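Local coordinates for iron-chelator utilization protein (Thermobifida fusca TM51, PDB 4YHB) that binds FAD and, as a member of the siderophore-interacting protein family, probably reduces ferric siderophores to release their iron, at residues L238-G243 / R248-D253. Residues are numbered along the deposited sequence; the frame is centred on the assembly and turned at random.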
# COMPACT_ATOMS: atom_id res chain seq x y z
N LEU A 238 -5.26 10.17 18.83
CA LEU A 238 -6.17 11.29 18.63
C LEU A 238 -7.56 10.80 18.27
O LEU A 238 -8.57 11.32 18.76
CB LEU A 238 -5.62 12.21 17.55
CG LEU A 238 -6.27 13.57 17.38
CD1 LEU A 238 -6.06 14.42 18.63
CD2 LEU A 238 -5.70 14.25 16.16
N LEU A 239 -7.62 9.77 17.42
CA LEU A 239 -8.89 9.20 17.00
C LEU A 239 -9.61 8.51 18.15
O LEU A 239 -10.83 8.60 18.28
CB LEU A 239 -8.68 8.21 15.85
CG LEU A 239 -8.11 8.82 14.57
CD1 LEU A 239 -7.73 7.74 13.57
CD2 LEU A 239 -9.12 9.78 13.95
N LYS A 240 -8.85 7.80 18.98
CA LYS A 240 -9.43 7.08 20.10
C LYS A 240 -9.90 8.05 21.19
O LYS A 240 -10.94 7.82 21.82
CB LYS A 240 -8.41 6.09 20.68
CG LYS A 240 -8.38 4.76 19.94
CD LYS A 240 -6.99 4.14 19.97
CE LYS A 240 -6.40 4.13 21.38
NZ LYS A 240 -5.06 3.47 21.39
N GLU A 241 -9.14 9.12 21.40
CA GLU A 241 -9.48 10.12 22.41
C GLU A 241 -10.76 10.88 22.07
O GLU A 241 -11.37 11.49 22.94
CB GLU A 241 -8.33 11.12 22.58
CG GLU A 241 -7.13 10.55 23.31
CD GLU A 241 -6.04 11.58 23.50
OE1 GLU A 241 -6.20 12.72 23.00
OE2 GLU A 241 -5.03 11.26 24.16
N ARG A 242 -11.15 10.85 20.80
CA ARG A 242 -12.42 11.45 20.40
C ARG A 242 -13.51 10.38 20.34
O ARG A 242 -14.59 10.60 19.80
CB ARG A 242 -12.26 12.17 19.06
CG ARG A 242 -11.22 13.28 19.13
CD ARG A 242 -11.05 14.06 17.82
NE ARG A 242 -10.41 13.28 16.76
CZ ARG A 242 -10.20 13.73 15.52
NH1 ARG A 242 -10.57 14.96 15.19
NH2 ARG A 242 -9.61 12.96 14.62
N GLY A 243 -13.21 9.22 20.92
CA GLY A 243 -14.21 8.18 21.11
C GLY A 243 -14.45 7.26 19.93
O GLY A 243 -15.42 6.49 19.93
N ARG A 248 -14.34 0.05 13.13
CA ARG A 248 -15.66 0.59 12.85
C ARG A 248 -15.59 2.03 12.33
O ARG A 248 -16.20 2.35 11.31
CB ARG A 248 -16.53 0.53 14.11
CG ARG A 248 -18.00 0.87 13.87
CD ARG A 248 -18.78 0.94 15.19
NE ARG A 248 -18.37 2.08 16.00
CZ ARG A 248 -18.68 2.23 17.29
NH1 ARG A 248 -19.41 1.32 17.91
NH2 ARG A 248 -18.26 3.30 17.95
N ASP A 249 -14.85 2.88 13.03
CA ASP A 249 -14.75 4.29 12.66
C ASP A 249 -13.45 4.59 11.94
O ASP A 249 -13.38 5.50 11.10
CB ASP A 249 -14.86 5.17 13.91
CG ASP A 249 -16.12 4.90 14.70
OD1 ASP A 249 -17.20 4.74 14.09
OD2 ASP A 249 -16.03 4.84 15.95
N PHE A 250 -12.41 3.84 12.27
CA PHE A 250 -11.12 4.08 11.64
C PHE A 250 -10.27 2.83 11.51
O PHE A 250 -10.57 1.78 12.08
CB PHE A 250 -10.33 5.13 12.43
CG PHE A 250 -9.84 4.66 13.77
CD1 PHE A 250 -8.61 4.06 13.91
CD2 PHE A 250 -10.63 4.84 14.91
CE1 PHE A 250 -8.17 3.63 15.16
CE2 PHE A 250 -10.20 4.42 16.14
CZ PHE A 250 -8.96 3.81 16.27
N GLU A 251 -9.21 2.97 10.73
CA GLU A 251 -8.15 1.99 10.64
C GLU A 251 -6.84 2.77 10.57
O GLU A 251 -6.76 3.76 9.84
CB GLU A 251 -8.34 1.09 9.42
CG GLU A 251 -7.86 -0.32 9.63
CD GLU A 251 -8.76 -1.10 10.56
OE1 GLU A 251 -8.51 -1.06 11.79
OE2 GLU A 251 -9.70 -1.76 10.06
N VAL A 252 -5.85 2.34 11.33
CA VAL A 252 -4.53 2.97 11.28
C VAL A 252 -3.49 1.87 11.14
O VAL A 252 -3.38 1.01 12.02
CB VAL A 252 -4.25 3.81 12.53
CG1 VAL A 252 -2.79 4.23 12.57
CG2 VAL A 252 -5.16 5.02 12.57
N ASP A 253 -2.76 1.88 10.03
CA ASP A 253 -1.92 0.73 9.69
C ASP A 253 -0.50 1.21 9.38
O ASP A 253 -0.27 1.93 8.41
CB ASP A 253 -2.52 -0.02 8.49
CG ASP A 253 -2.05 -1.49 8.41
OD1 ASP A 253 -1.11 -1.87 9.14
OD2 ASP A 253 -2.62 -2.26 7.60
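L239, on the last turn of helix 229-241, lies over one face of the F250 ring at the start of strand 250-256. Its CB makes a CH-pi contact, 4.1 Å from the F250 ring centroid and 15° off the ring normal, shifted toward the CD2-CE2 rim. CD1 of L239 reaches to the root of the same ring, 3.7 Å from F250 CG, so that the leucine lies over the CG end and the CD2-CE2 side, and the far corner, CZ, is left to K240. The chi1 of F250 helps to place the ring: CG sits between the backbone N and the carbonyl carbon (70°), which puts the ring beside L239 with CZ toward K240. CD1 of L239 also packs 3.9 Å from CG2 of V252, two residues further along the strand, and thus bridges both inward-pointing residues. K240 meets the ring obliquely with its aliphatic part, CG lying 3.8 Å from F250 CZ, while its bent chain carries the ammonium away. With an alanine at F250, L239 would probably lose the ring beneath its CB and CD1 and K240 CG its neighbour, opening a gap between helix and strand and leaving V252 as the partner of L239 on the strand. No hydrogen bond crosses here; the adhesion is apolar. G243, with positive phi, is the C' residue of a Schellman motif that ends the helix. Beyond the turn, D249 OD2 accepts a hydrogen bond from V245 N, and the D249 carboxylate meets the R248 guanidinium edge-on in a long salt bridge (NH2 to OD2, 3.4 Å). The contact closes the second half of the beta-alpha-beta unit 221-226, 229-241, 250-256: V223 and L244 also touch L239 and F250, where the helix packs against strand 250-256, an edge strand of the five-stranded parallel sheet.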